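Local coordinates for periplasmic binding protein (Agrobacterium tumefaciens str. B6, PDB 5L9G) that binds the opine mannopine in the periplasm, probably delivering it to an ABC transporter for import, at residues R174-R187 with A317-H330. Residues are numbered along the deposited sequence; the frame is centred on the assembly and turned at random.
Sequences RDKVYEFLSTEEGR and AVQYSVDPNFWAKH. With EDO (1,2-ethanediol), chain F.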
# COMPACT_ATOMS: atom_id res chain seq x y z
N ARG A 174 18.72 -1.40 5.96
CA ARG A 174 17.33 -0.92 6.02
C ARG A 174 17.20 0.52 6.50
O ARG A 174 16.37 1.26 5.99
CB ARG A 174 16.46 -1.84 6.88
CG ARG A 174 16.08 -3.12 6.16
CD ARG A 174 15.10 -3.94 6.96
NE ARG A 174 15.68 -4.54 8.17
CZ ARG A 174 16.09 -5.80 8.26
NH1 ARG A 174 16.04 -6.61 7.20
NH2 ARG A 174 16.55 -6.27 9.41
N ASP A 175 18.03 0.92 7.49
CA ASP A 175 17.97 2.27 8.05
C ASP A 175 18.63 3.34 7.15
O ASP A 175 18.63 4.53 7.50
CB ASP A 175 18.55 2.28 9.48
CG ASP A 175 20.03 1.93 9.61
OD1 ASP A 175 20.58 1.26 8.69
OD2 ASP A 175 20.63 2.29 10.64
N LYS A 176 19.23 2.92 6.01
CA LYS A 176 19.93 3.81 5.07
C LYS A 176 19.31 3.82 3.65
O LYS A 176 19.87 4.43 2.74
CB LYS A 176 21.44 3.47 4.99
CG LYS A 176 22.17 3.49 6.33
CD LYS A 176 22.94 4.78 6.55
CE LYS A 176 23.75 4.75 7.83
NZ LYS A 176 22.90 4.95 9.04
N VAL A 177 18.17 3.14 3.45
CA VAL A 177 17.52 3.09 2.14
C VAL A 177 17.43 4.46 1.46
O VAL A 177 17.83 4.62 0.30
CB VAL A 177 16.11 2.40 2.20
CG1 VAL A 177 15.32 2.60 0.91
CG2 VAL A 177 16.23 0.92 2.52
N TYR A 178 16.90 5.45 2.19
CA TYR A 178 16.63 6.76 1.61
C TYR A 178 17.84 7.67 1.61
O TYR A 178 17.86 8.61 0.81
CB TYR A 178 15.41 7.39 2.26
CG TYR A 178 14.16 6.61 1.95
CD1 TYR A 178 13.59 6.62 0.68
CD2 TYR A 178 13.58 5.78 2.91
CE1 TYR A 178 12.42 5.90 0.40
CE2 TYR A 178 12.40 5.08 2.65
CZ TYR A 178 11.82 5.14 1.39
OH TYR A 178 10.67 4.45 1.12
N GLU A 179 18.88 7.35 2.40
CA GLU A 179 20.14 8.07 2.36
C GLU A 179 20.83 7.65 1.05
O GLU A 179 21.36 8.49 0.34
CB GLU A 179 21.01 7.69 3.57
CG GLU A 179 20.59 8.37 4.86
CD GLU A 179 21.49 8.08 6.04
OE1 GLU A 179 22.74 8.13 5.87
OE2 GLU A 179 20.96 7.79 7.13
N PHE A 180 20.75 6.35 0.70
CA PHE A 180 21.30 5.78 -0.53
C PHE A 180 20.60 6.38 -1.75
O PHE A 180 21.27 6.77 -2.70
CB PHE A 180 21.18 4.25 -0.55
CG PHE A 180 21.69 3.58 -1.81
CD1 PHE A 180 23.05 3.43 -2.03
CD2 PHE A 180 20.80 3.13 -2.78
CE1 PHE A 180 23.52 2.83 -3.20
CE2 PHE A 180 21.28 2.53 -3.95
CZ PHE A 180 22.63 2.38 -4.15
N LEU A 181 19.25 6.47 -1.70
CA LEU A 181 18.43 7.02 -2.79
C LEU A 181 18.42 8.57 -2.82
O LEU A 181 17.80 9.14 -3.73
CB LEU A 181 17.00 6.47 -2.70
CG LEU A 181 16.80 4.97 -2.95
CD1 LEU A 181 15.35 4.59 -2.72
CD2 LEU A 181 17.26 4.54 -4.35
N SER A 182 19.08 9.24 -1.84
CA SER A 182 19.14 10.70 -1.77
C SER A 182 20.05 11.29 -2.87
O SER A 182 19.92 12.48 -3.20
CB SER A 182 19.60 11.16 -0.38
OG SER A 182 21.01 11.07 -0.19
N THR A 183 20.96 10.47 -3.44
CA THR A 183 21.89 10.89 -4.50
C THR A 183 21.47 10.34 -5.87
O THR A 183 20.75 9.34 -5.94
CB THR A 183 23.35 10.46 -4.18
OG1 THR A 183 23.50 9.06 -4.38
CG2 THR A 183 23.82 10.86 -2.78
N GLU A 184 21.97 10.97 -6.96
CA GLU A 184 21.75 10.56 -8.35
C GLU A 184 22.39 9.18 -8.60
O GLU A 184 21.76 8.33 -9.25
CB GLU A 184 22.32 11.63 -9.33
CG GLU A 184 22.15 11.27 -10.80
CD GLU A 184 21.54 12.34 -11.68
OE1 GLU A 184 20.34 12.63 -11.50
OE2 GLU A 184 22.25 12.83 -12.58
N GLU A 185 23.61 8.96 -8.07
CA GLU A 185 24.37 7.71 -8.15
C GLU A 185 23.54 6.53 -7.62
O GLU A 185 23.42 5.52 -8.30
CB GLU A 185 25.69 7.86 -7.36
CG GLU A 185 26.72 6.76 -7.60
CD GLU A 185 28.01 6.90 -6.81
OE1 GLU A 185 27.95 7.35 -5.64
OE2 GLU A 185 29.07 6.48 -7.33
N GLY A 186 23.00 6.68 -6.41
CA GLY A 186 22.18 5.67 -5.76
C GLY A 186 20.89 5.36 -6.50
O GLY A 186 20.50 4.19 -6.62
N ARG A 187 20.21 6.40 -7.00
CA ARG A 187 18.97 6.29 -7.77
C ARG A 187 19.19 5.54 -9.08
O ARG A 187 18.39 4.68 -9.42
CB ARG A 187 18.36 7.68 -8.01
CG ARG A 187 17.51 8.16 -6.84
CD ARG A 187 16.68 9.40 -7.12
NE ARG A 187 17.45 10.49 -7.72
CZ ARG A 187 18.18 11.38 -7.04
NH1 ARG A 187 18.25 11.32 -5.72
NH2 ARG A 187 18.84 12.34 -7.69
N ALA A 317 10.61 -4.36 13.60
CA ALA A 317 12.05 -4.54 13.82
C ALA A 317 12.83 -4.97 12.58
O ALA A 317 14.02 -4.64 12.47
CB ALA A 317 12.30 -5.52 14.96
N VAL A 318 12.17 -5.67 11.62
CA VAL A 318 12.85 -6.17 10.41
C VAL A 318 12.41 -5.42 9.15
O VAL A 318 12.78 -5.82 8.04
CB VAL A 318 12.72 -7.71 10.26
CG1 VAL A 318 13.44 -8.41 11.41
CG2 VAL A 318 11.25 -8.15 10.13
N GLN A 319 11.67 -4.32 9.34
CA GLN A 319 11.16 -3.49 8.26
C GLN A 319 11.80 -2.10 8.30
O GLN A 319 12.58 -1.77 9.20
CB GLN A 319 9.62 -3.34 8.37
CG GLN A 319 8.85 -4.63 8.12
CD GLN A 319 7.38 -4.40 8.17
OE1 GLN A 319 6.76 -3.93 7.20
NE2 GLN A 319 6.78 -4.63 9.35
N TYR A 320 11.48 -1.28 7.31
CA TYR A 320 11.86 0.12 7.29
C TYR A 320 10.58 0.84 6.82
O TYR A 320 9.80 0.24 6.07
CB TYR A 320 13.07 0.39 6.35
CG TYR A 320 12.69 0.26 4.90
CD1 TYR A 320 12.51 -0.99 4.31
CD2 TYR A 320 12.39 1.39 4.14
CE1 TYR A 320 12.08 -1.11 3.00
CE2 TYR A 320 11.93 1.28 2.83
CZ TYR A 320 11.80 0.03 2.26
OH TYR A 320 11.34 -0.10 0.98
N SER A 321 10.35 2.08 7.28
CA SER A 321 9.14 2.82 6.89
C SER A 321 9.30 3.52 5.55
O SER A 321 10.38 4.04 5.25
CB SER A 321 8.77 3.84 7.96
OG SER A 321 8.23 3.22 9.11
N VAL A 322 8.20 3.59 4.76
CA VAL A 322 8.21 4.36 3.51
C VAL A 322 8.53 5.83 3.87
O VAL A 322 8.12 6.29 4.94
CB VAL A 322 6.87 4.21 2.72
CG1 VAL A 322 5.68 4.78 3.50
CG2 VAL A 322 6.94 4.84 1.32
N ASP A 323 9.26 6.54 3.01
CA ASP A 323 9.56 7.94 3.28
C ASP A 323 8.84 8.82 2.28
O ASP A 323 9.29 8.95 1.14
CB ASP A 323 11.08 8.23 3.29
CG ASP A 323 11.46 9.64 3.73
OD1 ASP A 323 10.54 10.46 3.99
OD2 ASP A 323 12.67 9.93 3.78
N PRO A 324 7.71 9.45 2.69
CA PRO A 324 6.97 10.33 1.75
C PRO A 324 7.81 11.50 1.24
O PRO A 324 7.55 11.96 0.12
CB PRO A 324 5.77 10.80 2.56
CG PRO A 324 5.64 9.81 3.68
CD PRO A 324 7.04 9.38 4.00
N ASN A 325 8.81 11.98 2.02
CA ASN A 325 9.70 13.07 1.60
C ASN A 325 10.50 12.69 0.35
O ASN A 325 10.69 13.54 -0.51
CB ASN A 325 10.62 13.52 2.74
CG ASN A 325 9.91 14.11 3.94
OD1 ASN A 325 10.34 13.95 5.08
ND2 ASN A 325 8.79 14.79 3.72
N PHE A 326 10.93 11.41 0.24
CA PHE A 326 11.65 10.93 -0.94
C PHE A 326 10.71 11.00 -2.15
O PHE A 326 11.09 11.51 -3.20
CB PHE A 326 12.13 9.47 -0.76
CG PHE A 326 12.70 8.89 -2.04
CD1 PHE A 326 14.01 9.18 -2.43
CD2 PHE A 326 11.93 8.08 -2.86
CE1 PHE A 326 14.52 8.69 -3.63
CE2 PHE A 326 12.44 7.59 -4.07
CZ PHE A 326 13.73 7.89 -4.44
N TRP A 327 9.50 10.45 -1.99
CA TRP A 327 8.48 10.40 -3.03
C TRP A 327 7.97 11.79 -3.41
O TRP A 327 7.64 12.00 -4.57
CB TRP A 327 7.38 9.41 -2.64
CG TRP A 327 7.93 8.02 -2.68
CD1 TRP A 327 8.43 7.31 -1.63
CD2 TRP A 327 8.27 7.28 -3.86
NE1 TRP A 327 8.98 6.12 -2.08
CE2 TRP A 327 8.90 6.09 -3.45
CE3 TRP A 327 8.04 7.49 -5.23
CZ2 TRP A 327 9.35 5.13 -4.36
CZ3 TRP A 327 8.48 6.53 -6.13
CH2 TRP A 327 9.10 5.36 -5.69
N ALA A 328 8.01 12.75 -2.49
CA ALA A 328 7.63 14.14 -2.78
C ALA A 328 8.60 14.76 -3.81
O ALA A 328 8.20 15.55 -4.66
CB ALA A 328 7.66 14.96 -1.49
N LYS A 329 9.86 14.37 -3.73
CA LYS A 329 10.93 14.90 -4.56
C LYS A 329 11.20 14.10 -5.85
O LYS A 329 11.48 14.71 -6.87
CB LYS A 329 12.20 15.01 -3.69
CG LYS A 329 13.34 15.80 -4.23
CD LYS A 329 14.48 15.83 -3.21
CE LYS A 329 15.70 16.47 -3.80
NZ LYS A 329 16.83 16.49 -2.82
N HIS A 330 11.12 12.76 -5.81
CA HIS A 330 11.53 11.95 -6.95
C HIS A 330 10.46 11.08 -7.61
O HIS A 330 10.82 10.30 -8.50
CB HIS A 330 12.72 11.07 -6.54
CG HIS A 330 13.88 11.87 -6.05
ND1 HIS A 330 14.20 11.91 -4.71
CD2 HIS A 330 14.74 12.66 -6.73
CE1 HIS A 330 15.27 12.69 -4.61
NE2 HIS A 330 15.63 13.17 -5.80
C1 EDO F . 10.17 18.07 -6.48
O1 EDO F . 10.04 18.36 -5.09
C2 EDO F . 11.66 17.80 -6.84
O2 EDO F . 11.83 17.45 -8.21
O HOH W 1 14.87 -2.95 10.33
O HOH W 2 17.45 13.71 -2.71
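The ring of Tyr178 lies between the two segments with CB of Asp323 over the centre of one face, 3.5 Å from the centroid, and CG1 of Val177, from its own helix, over the other. Its hydroxyl takes a hydrogen bond from the backbone, Asp323 N to Tyr178 OH at 3.2 Å, and is also hydrogen-bonded to Glu164 OE1, which Trp327 NE1 shares. Tyr178 CD1 packs 3.5 Å from Phe326 CB, the two rings meeting obliquely at 47°. Leu181 closes on the far end of Phe326, Leu181 CB lying 3.5 Å from Phe326 CE1.

Next to Leu181, the guanidinium of Arg187 lies flat on the His330 ring, planes 16° apart and centres 3.9 Å apart. Arg187 CD lies over the His330 face, and the bend at chi3 (-50°) folds the guanidinium back over that same face, while NH1 donates to Leu181 O and, weakly, to Ser182 O.

The arrangement belongs to one lobe of a periplasmic binding protein: 317-330 runs through strand 320-321, which is parallel to strand 240-256, into helix 324-343, and segment 174-187 packs along that passage. Asp323 caps the new helix, OD1 accepting from Asn325 N. Val322, whose CG2 is 3.8 Å from Tyr178 OH, has its side chain about 9 Å from the bound mannopine. Nearer the strand, Val177 CG2 sits over the Tyr320 ring, whose other neighbours include Leu168 of helix 162-169. Arg174 passes Val318 O on one guanidinium face without bonding it; NE instead reaches a water that donates to Ala317 O and Gln319 O, and NH1 makes a salt bridge to Asp246.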